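Local atomic coordinates of nucleoporin NUP82 (Saccharomyces cerevisiae, PDB entry 3PBP), a protein that serves as a structural component of the nuclear pore complex, its N-terminal domain containing the region that interacts with NUP116. Residues L131-P134 against S140-V143; E186-K189 against L194-L197; I302-I307 against Q311-C316; V354-E359 against I380-N385. The protein carries 1 engineered substitution. All blocks are in the same frame, centred on the assembly; numbering follows the deposited sequence.

Contact 1 of 4, residues L131-P134 against S140-V143; sequences LFHP and SCIV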
loop_
_atom_site.group_PDB
_atom_site.type_symbol
_atom_site.label_atom_id
_atom_site.label_comp_id
_atom_site.label_asym_id
_atom_site.label_seq_id
_atom_site.Cartn_x
_atom_site.Cartn_y
_atom_site.Cartn_z
ATOM N N LEU A 131 5.830 5.027 7.552
ATOM C CA LEU A 131 6.984 4.351 6.956
ATOM C C LEU A 131 7.905 5.351 6.287
ATOM O O LEU A 131 7.435 6.331 5.700
ATOM C CB LEU A 131 6.536 3.390 5.854
ATOM C CG LEU A 131 5.713 2.164 6.195
ATOM C CD1 LEU A 131 5.323 1.468 4.921
ATOM C CD2 LEU A 131 6.530 1.264 7.089
ATOM N N PHE A 132 9.210 5.114 6.360
ATOM C CA PHE A 132 10.147 5.983 5.651
ATOM C C PHE A 132 10.098 5.523 4.189
ATOM O O PHE A 132 9.905 4.338 3.918
ATOM C CB PHE A 132 11.562 5.777 6.152
ATOM C CG PHE A 132 11.921 6.613 7.318
ATOM C CD1 PHE A 132 12.048 7.998 7.188
ATOM C CD2 PHE A 132 12.148 6.025 8.556
ATOM C CE1 PHE A 132 12.398 8.790 8.288
ATOM C CE2 PHE A 132 12.499 6.800 9.662
ATOM C CZ PHE A 132 12.624 8.188 9.528
ATOM N N HIS A 133 10.254 6.435 3.239
ATOM C CA HIS A 133 10.264 6.005 1.852
ATOM C C HIS A 133 11.662 5.408 1.698
ATOM O O HIS A 133 12.664 6.069 1.960
ATOM C CB HIS A 133 10.043 7.180 0.901
ATOM C CG HIS A 133 9.784 6.761 -0.514
ATOM N ND1 HIS A 133 10.743 6.158 -1.302
ATOM C CD2 HIS A 133 8.672 6.851 -1.279
ATOM C CE1 HIS A 133 10.233 5.900 -2.493
ATOM N NE2 HIS A 133 8.976 6.310 -2.506
ATOM N N PRO A 134 11.745 4.143 1.274
ATOM C CA PRO A 134 13.012 3.436 1.099
ATOM C C PRO A 134 14.000 4.114 0.164
ATOM O O PRO A 134 15.205 3.922 0.294
ATOM C CB PRO A 134 12.583 2.073 0.563
ATOM C CG PRO A 134 11.144 1.979 0.903
ATOM C CD PRO A 134 10.645 3.362 0.692
ATOM N N SER A 140 14.573 11.761 3.528
ATOM C CA SER A 140 13.687 12.912 3.698
ATOM C C SER A 140 12.203 12.734 3.447
ATOM O O SER A 140 11.466 13.723 3.447
ATOM C CB SER A 140 14.172 14.065 2.819
ATOM O OG SER A 140 14.184 13.671 1.458
ATOM N N CYS A 141 11.744 11.508 3.247
ATOM C CA CYS A 141 10.329 11.320 2.979
ATOM C C CYS A 141 9.620 10.282 3.858
ATOM O O CYS A 141 10.054 9.136 3.944
ATOM C CB CYS A 141 10.159 10.961 1.507
ATOM S SG CYS A 141 8.472 10.590 1.020
ATOM N N ILE A 142 8.539 10.685 4.526
ATOM C CA ILE A 142 7.796 9.733 5.343
ATOM C C ILE A 142 6.401 9.531 4.764
ATOM O O ILE A 142 5.731 10.475 4.331
ATOM C CB ILE A 142 7.673 10.157 6.840
ATOM C CG1 ILE A 142 6.902 11.471 6.970
ATOM C CG2 ILE A 142 9.053 10.239 7.470
ATOM C CD1 ILE A 142 6.559 11.808 8.406
ATOM N N VAL A 143 5.977 8.277 4.745
ATOM C CA VAL A 143 4.683 7.922 4.198
ATOM C C VAL A 143 3.734 7.685 5.358
ATOM O O VAL A 143 4.023 6.885 6.250
ATOM C CB VAL A 143 4.816 6.661 3.336
ATOM C CG1 VAL A 143 3.500 6.331 2.651
ATOM C CG2 VAL A 143 5.914 6.872 2.330
#
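Leu-131 and Val-143 face each other as an antiparallel hydrogen-bonded pair in the hairpin that opens one blade of this beta-propeller. Two backbone bonds join them: Val-143 N reaches Leu-131 O at 2.6 Å, and Leu-131 N reaches Val-143 O at 2.9 Å. Beyond the non-hydrogen-bonded pair of Phe-132 and Ile-142, a third bond, from His-133 N to Cys-141 O at 2.8 Å, carries the ladder past the end of the first strand.

The side chains divide between two sides. Phe-132 lies with Ile-142, and its ring atom CE1 meets Ile-142 CG2 at 3.7 Å, the two side chains crossing at a slant; the flat aromatic and the branched aliphatic suit a side where strand 79-83 packs against the ring. On the other side Leu-131 CB lies 4.5 Å from Val-143 CB, and here Leu-185 and Phe-187 of the next blade close in.

His-133 is buried, so its polar ring needs partners, and it has them: NE2 bonds to Phe-211 O and ND1 to Lys-135 N, which together fix the rotation of the imidazole. Its CG stands anti to the backbone N (chi1 -169°), which places the ring where NE2 meets that carbonyl. Small enough to sit beside it, Cys-141 brings SG to 3.8 Å from His-133 CB, the sulfur approaching the imidazole obliquely.

Contact 2 of 4, residues E186-K189 against L194-L197; sequences EFSK and LYCL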
loop_
_atom_site.group_PDB
_atom_site.type_symbol
_atom_site.label_atom_id
_atom_site.label_comp_id
_atom_site.label_asym_id
_atom_site.label_seq_id
_atom_site.Cartn_x
_atom_site.Cartn_y
_atom_site.Cartn_z
ATOM N N GLU A 186 3.424 -1.719 2.438
ATOM C CA GLU A 186 4.742 -2.299 2.293
ATOM C C GLU A 186 5.333 -1.896 0.952
ATOM O O GLU A 186 4.674 -1.947 -0.079
ATOM C CB GLU A 186 4.635 -3.831 2.411
ATOM C CG GLU A 186 5.933 -4.629 2.273
ATOM C CD GLU A 186 6.972 -4.305 3.343
ATOM O OE1 GLU A 186 6.573 -4.023 4.497
ATOM O OE2 GLU A 186 8.190 -4.351 3.026
ATOM N N PHE A 187 6.586 -1.478 0.975
ATOM C CA PHE A 187 7.254 -1.099 -0.251
ATOM C C PHE A 187 7.859 -2.311 -0.949
ATOM O O PHE A 187 8.360 -3.236 -0.316
ATOM C CB PHE A 187 8.368 -0.100 0.042
ATOM C CG PHE A 187 7.929 1.331 0.019
ATOM C CD1 PHE A 187 7.825 2.025 -1.184
ATOM C CD2 PHE A 187 7.621 1.996 1.208
ATOM C CE1 PHE A 187 7.413 3.380 -1.208
ATOM C CE2 PHE A 187 7.208 3.349 1.189
ATOM C CZ PHE A 187 7.105 4.039 -0.024
ATOM N N SER A 188 7.792 -2.293 -2.268
ATOM C CA SER A 188 8.379 -3.339 -3.061
ATOM C C SER A 188 9.879 -3.107 -2.970
ATOM O O SER A 188 10.318 -1.991 -2.706
ATOM C CB SER A 188 7.939 -3.206 -4.507
ATOM O OG SER A 188 8.710 -4.068 -5.317
ATOM N N LYS A 189 10.676 -4.140 -3.199
ATOM C CA LYS A 189 12.112 -3.967 -3.116
ATOM C C LYS A 189 12.647 -3.248 -4.353
ATOM O O LYS A 189 13.849 -3.012 -4.480
ATOM C CB LYS A 189 12.795 -5.328 -2.909
ATOM C CG LYS A 189 12.521 -5.955 -1.528
ATOM C CD LYS A 189 13.088 -5.114 -0.393
ATOM C CE LYS A 189 12.644 -5.573 1.002
ATOM N NZ LYS A 189 11.288 -5.050 1.411
ATOM N N LEU A 194 4.460 0.848 -4.137
ATOM C CA LEU A 194 3.910 0.719 -2.796
ATOM C C LEU A 194 2.710 -0.232 -2.832
ATOM O O LEU A 194 1.700 0.053 -3.476
ATOM C CB LEU A 194 3.490 2.090 -2.255
ATOM C CG LEU A 194 2.858 2.092 -0.868
ATOM C CD1 LEU A 194 3.861 1.570 0.165
ATOM C CD2 LEU A 194 2.399 3.509 -0.518
ATOM N N TYR A 195 2.837 -1.372 -2.157
ATOM C CA TYR A 195 1.766 -2.362 -2.097
ATOM C C TYR A 195 0.851 -2.068 -0.909
ATOM O O TYR A 195 1.331 -1.764 0.178
ATOM C CB TYR A 195 2.340 -3.774 -1.924
ATOM C CG TYR A 195 3.010 -4.371 -3.134
ATOM C CD1 TYR A 195 2.279 -4.727 -4.253
ATOM C CD2 TYR A 195 4.375 -4.634 -3.126
ATOM C CE1 TYR A 195 2.886 -5.343 -5.341
ATOM C CE2 TYR A 195 4.998 -5.247 -4.203
ATOM C CZ TYR A 195 4.245 -5.601 -5.308
ATOM O OH TYR A 195 4.850 -6.230 -6.369
ATOM N N CYS A 196 -0.456 -2.174 -1.116
ATOM C CA CYS A 196 -1.432 -1.934 -0.054
ATOM C C CYS A 196 -2.286 -3.161 0.128
ATOM O O CYS A 196 -2.784 -3.712 -0.847
ATOM C CB CYS A 196 -2.358 -0.776 -0.419
ATOM S SG CYS A 196 -1.476 0.760 -0.728
ATOM N N LEU A 197 -2.452 -3.587 1.370
ATOM C CA LEU A 197 -3.291 -4.739 1.682
ATOM C C LEU A 197 -4.591 -4.204 2.293
ATOM O O LEU A 197 -4.575 -3.641 3.385
ATOM C CB LEU A 197 -2.596 -5.644 2.690
ATOM C CG LEU A 197 -3.375 -6.901 3.079
ATOM C CD1 LEU A 197 -3.370 -7.877 1.917
ATOM C CD2 LEU A 197 -2.751 -7.544 4.300
#
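Glu-186 pairs with Tyr-195 at the head of a beta hairpin in a blade of the propeller, where two backbone bonds close an antiparallel ring: Tyr-195 N gives its hydrogen to Glu-186 O at 2.8 Å, and Glu-186 N gives its own to Tyr-195 O at 3.1 Å. Aliphatic at its base and charged at its tip, the Glu-186 side chain suits a partly exposed edge; OE2 leads away from the hairpin to a salt bridge with Lys-189 NZ at 3.6 Å.

Phe-187 follows on the other side of the sheet, across from Leu-194 in a non-hydrogen-bonded pair. Leu-194 CD1 sits almost straight above the middle of the ring, 3.8 Å from the Phe-187 centroid and 7° off its normal, a clear CH-pi contact. Leu-194 CG is anti to the backbone N (chi1 178°), and the second torsion (chi2 62°) turns CD1 over the face.

At Ser-188 the strand has ended, and a small residue lets the tyrosine ring come close: Ser-188 CB lies 3.6 Å from Tyr-195 CE2, while OG bonds to Asp-190 N in the turn. Lys-189 begins that turn with its CB pointing away from segment 194-197, and its NZ also bonds to Thr-304 O.

The two faces of strand 182-187 meet neighbouring blades, Phe-187 against His-133 and Pro-134, Glu-186 against strand 299-306, while Tyr-195 is backed by strand 204-208.

Contact 3 of 4, residues I302-I307 against Q311-C316; sequences IATILI and QNEIVC
Ala-303 with Cys-316 and Ile-305 with Ile-314 are the hydrogen-bonded pairs of this antiparallel hairpin, whose strand axes run at 158° to each other. Each pair exchanges two backbone bonds, such as Ala-303 N to Cys-316 O at 2.8 Å, and a fifth, from Ile-307 N to Asn-312 O at 2.8 Å, extends the ladder into the turn.

Apolar contacts occupy both sides. Ile-302 CG1, anti to the backbone N (chi1 -174°), carries CD1 out to Val-315 CG1 at 3.7 Å; on the opposite side Ile-305 CD1 lies 3.9 Å from Cys-316 CB. The side chains of Ile-307 and Ile-314 cross at about a right angle, their CD1 atoms meeting. Shortening Ile-307 to an alanine is likely to open a gap beside Ile-314 and weaken the packing on helix 387-399.

Polar ends find partners elsewhere. Glu-313 OE1 accepts a bond from Lys-189 N and OE2 a weak one from Ser-188 OG; Asn-312 ND2 bonds to Asp-308 OD2, while its OD1 takes a bond from a basic side chain of another protein chain.

Branched aliphatics thus suit the buried strands, whereas the carboxylate and amide near the turn tie the hairpin to the preceding blade and to the neighbouring protein.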
loop_
_atom_site.group_PDB
_atom_site.type_symbol
_atom_site.label_atom_id
_atom_site.label_comp_id
_atom_site.label_asym_id
_atom_site.label_seq_id
_atom_site.Cartn_x
_atom_site.Cartn_y
_atom_site.Cartn_z
ATOM N N ILE A 302 1.224 -7.624 5.256
ATOM C CA ILE A 302 1.899 -7.851 3.997
ATOM C C ILE A 302 3.376 -7.490 4.192
ATOM O O ILE A 302 3.724 -6.522 4.881
ATOM C CB ILE A 302 1.256 -7.029 2.854
ATOM C CG1 ILE A 302 1.912 -7.410 1.527
ATOM C CG2 ILE A 302 1.379 -5.531 3.123
ATOM C CD1 ILE A 302 1.245 -6.766 0.306
ATOM N N ALA A 303 4.245 -8.299 3.611
ATOM C CA ALA A 303 5.670 -8.080 3.743
ATOM C C ALA A 303 6.336 -8.376 2.428
ATOM O O ALA A 303 5.828 -9.148 1.619
ATOM C CB ALA A 303 6.248 -8.997 4.823
ATOM N N THR A 304 7.495 -7.769 2.228
ATOM C CA THR A 304 8.235 -7.978 1.007
ATOM C C THR A 304 9.593 -8.541 1.378
ATOM O O THR A 304 10.281 -7.996 2.228
ATOM C CB THR A 304 8.354 -6.655 0.240
ATOM O OG1 THR A 304 7.207 -6.500 -0.604
ATOM C CG2 THR A 304 9.582 -6.637 -0.599
ATOM N N ILE A 305 9.958 -9.656 0.752
ATOM C CA ILE A 305 11.228 -10.305 1.042
ATOM C C ILE A 305 12.100 -10.434 -0.186
ATOM O O ILE A 305 11.695 -10.981 -1.214
ATOM C CB ILE A 305 11.039 -11.721 1.618
ATOM C CG1 ILE A 305 10.165 -11.661 2.869
ATOM C CG2 ILE A 305 12.392 -12.334 1.942
ATOM C CD1 ILE A 305 8.682 -11.495 2.564
ATOM N N LEU A 306 13.324 -9.952 -0.052
ATOM C CA LEU A 306 14.279 -9.986 -1.133
ATOM C C LEU A 306 14.843 -11.400 -1.331
ATOM O O LEU A 306 15.215 -12.077 -0.378
ATOM C CB LEU A 306 15.380 -8.973 -0.825
ATOM C CG LEU A 306 16.194 -8.474 -2.007
ATOM C CD1 LEU A 306 15.282 -7.932 -3.082
ATOM C CD2 LEU A 306 17.129 -7.406 -1.523
ATOM N N ILE A 307 14.893 -11.832 -2.585
ATOM C CA ILE A 307 15.382 -13.155 -2.971
ATOM C C ILE A 307 16.838 -13.157 -3.465
ATOM O O ILE A 307 17.579 -14.110 -3.235
ATOM C CB ILE A 307 14.477 -13.729 -4.063
ATOM C CG1 ILE A 307 13.368 -14.541 -3.427
ATOM C CG2 ILE A 307 15.255 -14.563 -5.042
ATOM C CD1 ILE A 307 12.427 -15.087 -4.478
ATOM N N GLN A 311 16.622 -7.013 -7.233
ATOM C CA GLN A 311 15.252 -6.591 -6.941
ATOM C C GLN A 311 14.191 -7.682 -7.047
ATOM O O GLN A 311 12.998 -7.374 -7.059
ATOM C CB GLN A 311 14.841 -5.433 -7.841
ATOM C CG GLN A 311 15.565 -4.150 -7.574
ATOM C CD GLN A 311 15.089 -3.043 -8.484
ATOM O OE1 GLN A 311 14.241 -3.263 -9.356
ATOM N NE2 GLN A 311 15.629 -1.840 -8.289
ATOM N N ASN A 312 14.605 -8.946 -7.135
ATOM C CA ASN A 312 13.631 -10.031 -7.203
ATOM C C ASN A 312 13.102 -10.290 -5.783
ATOM O O ASN A 312 13.876 -10.491 -4.842
ATOM C CB ASN A 312 14.257 -11.296 -7.811
ATOM C CG ASN A 312 14.406 -11.205 -9.339
ATOM O OD1 ASN A 312 13.456 -10.879 -10.062
ATOM N ND2 ASN A 312 15.599 -11.505 -9.829
ATOM N N GLU A 313 11.776 -10.275 -5.641
ATOM C CA GLU A 313 11.136 -10.445 -4.338
ATOM C C GLU A 313 9.915 -11.354 -4.279
ATOM O O GLU A 313 9.340 -11.750 -5.299
ATOM C CB GLU A 313 10.696 -9.083 -3.820
ATOM C CG GLU A 313 9.965 -8.303 -4.893
ATOM C CD GLU A 313 9.180 -7.142 -4.351
ATOM O OE1 GLU A 313 9.664 -6.486 -3.412
ATOM O OE2 GLU A 313 8.078 -6.875 -4.881
ATOM N N ILE A 314 9.513 -11.643 -3.051
ATOM C CA ILE A 314 8.362 -12.465 -2.784
ATOM C C ILE A 314 7.452 -11.642 -1.894
ATOM O O ILE A 314 7.907 -11.028 -0.928
ATOM C CB ILE A 314 8.761 -13.769 -2.064
ATOM C CG1 ILE A 314 9.462 -14.702 -3.045
ATOM C CG2 ILE A 314 7.530 -14.469 -1.491
ATOM C CD1 ILE A 314 10.029 -15.907 -2.377
ATOM N N VAL A 315 6.170 -11.609 -2.234
ATOM C CA VAL A 315 5.208 -10.861 -1.446
ATOM C C VAL A 315 4.577 -11.826 -0.465
ATOM O O VAL A 315 4.119 -12.885 -0.867
ATOM C CB VAL A 315 4.103 -10.253 -2.324
ATOM C CG1 VAL A 315 3.125 -9.480 -1.456
ATOM C CG2 VAL A 315 4.720 -9.345 -3.375
ATOM N N CYS A 316 4.567 -11.478 0.818
ATOM C CA CYS A 316 3.977 -12.355 1.814
ATOM C C CYS A 316 2.765 -11.711 2.467
ATOM O O CYS A 316 2.812 -10.540 2.851
ATOM C CB CYS A 316 5.004 -12.720 2.888
ATOM S SG CYS A 316 4.344 -13.811 4.200
#

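Contact 4 of 4, residues V354-E359 against I380-N385; sequences VKLQRE and IIQQVN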
loop_
_atom_site.group_PDB
_atom_site.type_symbol
_atom_site.label_atom_id
_atom_site.label_comp_id
_atom_site.label_asym_id
_atom_site.label_seq_id
_atom_site.Cartn_x
_atom_site.Cartn_y
_atom_site.Cartn_z
ATOM N N VAL A 354 1.735 -21.433 3.973
ATOM C CA VAL A 354 2.284 -21.910 5.233
ATOM C C VAL A 354 1.276 -21.702 6.354
ATOM O O VAL A 354 0.937 -20.562 6.683
ATOM C CB VAL A 354 3.590 -21.155 5.584
ATOM C CG1 VAL A 354 4.127 -21.619 6.927
ATOM C CG2 VAL A 354 4.624 -21.374 4.492
ATOM N N LYS A 355 0.780 -22.800 6.927
ATOM C CA LYS A 355 -0.172 -22.706 8.033
ATOM C C LYS A 355 0.602 -22.856 9.336
ATOM O O LYS A 355 1.175 -23.912 9.608
ATOM C CB LYS A 355 -1.234 -23.802 7.940
ATOM C CG LYS A 355 -2.041 -23.787 6.656
ATOM C CD LYS A 355 -3.112 -24.874 6.657
ATOM C CE LYS A 355 -3.808 -24.959 5.304
ATOM N NZ LYS A 355 -4.827 -26.040 5.248
ATOM N N LEU A 356 0.626 -21.791 10.130
ATOM C CA LEU A 356 1.342 -21.797 11.404
ATOM C C LEU A 356 0.373 -22.072 12.546
ATOM O O LEU A 356 0.786 -22.239 13.697
ATOM C CB LEU A 356 2.044 -20.450 11.621
ATOM C CG LEU A 356 2.979 -19.984 10.498
ATOM C CD1 LEU A 356 3.461 -18.574 10.783
ATOM C CD2 LEU A 356 4.151 -20.953 10.365
ATOM N N GLN A 357 -0.918 -22.105 12.219
ATOM C CA GLN A 357 -1.961 -22.381 13.200
ATOM C C GLN A 357 -1.789 -21.598 14.505
ATOM O O GLN A 357 -2.197 -22.055 15.572
ATOM C CB GLN A 357 -1.989 -23.881 13.488
ATOM C CG GLN A 357 -2.252 -24.708 12.247
ATOM C CD GLN A 357 -1.857 -26.161 12.415
ATOM O OE1 GLN A 357 -0.677 -26.482 12.575
ATOM N NE2 GLN A 357 -2.845 -27.052 12.381
ATOM N N ARG A 358 -1.168 -20.426 14.414
ATOM C CA ARG A 358 -0.966 -19.563 15.572
ATOM C C ARG A 358 -1.488 -18.205 15.145
ATOM O O ARG A 358 -1.550 -17.921 13.952
ATOM C CB ARG A 358 0.518 -19.442 15.909
ATOM C CG ARG A 358 1.210 -20.737 16.270
ATOM C CD ARG A 358 2.712 -20.533 16.207
ATOM N NE ARG A 358 3.485 -21.713 16.592
ATOM C CZ ARG A 358 3.552 -22.199 17.830
ATOM N NH1 ARG A 358 2.883 -21.605 18.818
ATOM N NH2 ARG A 358 4.308 -23.268 18.079
ATOM N N GLU A 359 -1.865 -17.364 16.100
ATOM C CA GLU A 359 -2.363 -16.034 15.753
ATOM C C GLU A 359 -1.186 -15.143 15.341
ATOM O O GLU A 359 -0.400 -14.713 16.194
ATOM C CB GLU A 359 -3.085 -15.402 16.942
ATOM C CG GLU A 359 -3.806 -14.117 16.589
ATOM C CD GLU A 359 -4.002 -13.216 17.785
ATOM O OE1 GLU A 359 -4.464 -13.714 18.835
ATOM O OE2 GLU A 359 -3.698 -12.006 17.671
ATOM N N ILE A 380 5.564 -16.913 20.229
ATOM C CA ILE A 380 6.721 -17.389 19.498
ATOM C C ILE A 380 7.142 -16.395 18.442
ATOM O O ILE A 380 6.369 -15.527 18.036
ATOM C CB ILE A 380 6.439 -18.719 18.760
ATOM C CG1 ILE A 380 6.139 -19.831 19.758
ATOM C CG2 ILE A 380 7.649 -19.123 17.913
ATOM C CD1 ILE A 380 6.105 -21.210 19.122
ATOM N N ILE A 381 8.396 -16.519 18.033
ATOM C CA ILE A 381 8.944 -15.719 16.962
ATOM C C ILE A 381 9.477 -16.852 16.127
ATOM O O ILE A 381 10.430 -17.519 16.521
ATOM C CB ILE A 381 10.132 -14.835 17.385
ATOM C CG1 ILE A 381 9.684 -13.783 18.390
ATOM C CG2 ILE A 381 10.711 -14.135 16.163
ATOM C CD1 ILE A 381 10.818 -12.898 18.852
ATOM N N GLN A 382 8.824 -17.116 15.008
ATOM C CA GLN A 382 9.264 -18.181 14.128
ATOM C C GLN A 382 9.958 -17.535 12.945
ATOM O O GLN A 382 9.799 -16.337 12.693
ATOM C CB GLN A 382 8.067 -19.008 13.650
ATOM C CG GLN A 382 7.523 -19.978 14.682
ATOM C CD GLN A 382 6.261 -20.668 14.219
ATOM O OE1 GLN A 382 5.176 -20.098 14.273
ATOM N NE2 GLN A 382 6.399 -21.899 13.745
ATOM N N GLN A 383 10.751 -18.321 12.237
ATOM C CA GLN A 383 11.438 -17.815 11.067
ATOM C C GLN A 383 11.180 -18.729 9.887
ATOM O O GLN A 383 11.596 -19.886 9.880
ATOM C CB GLN A 383 12.945 -17.720 11.287
ATOM C CG GLN A 383 13.647 -17.076 10.098
ATOM C CD GLN A 383 15.120 -17.391 10.024
ATOM O OE1 GLN A 383 15.975 -16.535 10.292
ATOM N NE2 GLN A 383 15.433 -18.628 9.658
ATOM N N VAL A 384 10.473 -18.204 8.897
ATOM C CA VAL A 384 10.181 -18.954 7.697
ATOM C C VAL A 384 11.387 -18.734 6.792
ATOM O O VAL A 384 11.761 -17.599 6.515
ATOM C CB VAL A 384 8.913 -18.420 7.025
ATOM C CG1 VAL A 384 8.582 -19.246 5.808
ATOM C CG2 VAL A 384 7.773 -18.447 8.007
ATOM N N ASN A 385 12.016 -19.817 6.355
ATOM C CA ASN A 385 13.180 -19.704 5.494
ATOM C C ASN A 385 12.903 -20.356 4.155
ATOM O O ASN A 385 12.881 -21.579 4.057
ATOM C CB ASN A 385 14.381 -20.379 6.155
ATOM C CG ASN A 385 15.648 -20.244 5.337
ATOM O OD1 ASN A 385 15.715 -20.684 4.186
ATOM N ND2 ASN A 385 16.669 -19.634 5.931
#
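Arg-358 and Leu-356 approach Ile-380 and Gln-382 without pairing as strands: the CA atoms of Leu-356 and Gln-382 are 9.1 Å apart, and those of Arg-358 and Ile-380 8.9 Å, so side chains alone fill the interval.

Arg-358 supplies the flat group. Its chain is extended from CG to NE, and the last turn (chi4 -69°) swings the guanidinium so that one face lies over Ile-380, whose CG1 stands 3.8 Å from the plane of the group and toward its rim, with CD1 also over that face. An isoleucine suits this place because its apolar end offers a hydrocarbon surface to the flat group.

Gln-382 crosses the arginine at about a right angle, its OE1 oblique to the guanidinium. Its extended chain carries OE1 to 3.2 Å from Arg-358 CD and 3.3 Å from NE, with the amide and guanidinium planes turned 81° apart. The same oxygen lies 4.1 Å from Leu-356 CB, and the leucine slides past the glutamine in the opposite direction. Were Gln-382 an alanine, Arg-358 CD and NE would probably lose the oxygen beside them and a gap would open next to Leu-356.

The segment 354-359 leads out of one propeller blade toward the next. The chemistry is divided accordingly: Leu-356 is buried beside the Gln-382 amide, against Val-375 and Leu-414, while Arg-358, exposed, lies with its guanidinium against Ile-380.

In the fold
Contacts 1, 2 and 3 are beta hairpins with strands in register, each in a different blade of the propeller, and are largely buried near the centre of the chain; contact 4 lies about 20 Å from that centre, measured between centres, and is partly exposed. Contacts 1 and 2 touch through apolar and aromatic packing. Between contacts 2 and 3 the join is more polar, resting on a carboxylate of the later hairpin that meets the turn of the earlier one. Contact 4 reaches the sheet of contact 3 without touching that contact, and it bridges two blades by side chains alone, where the hairpins rely on backbone bonds.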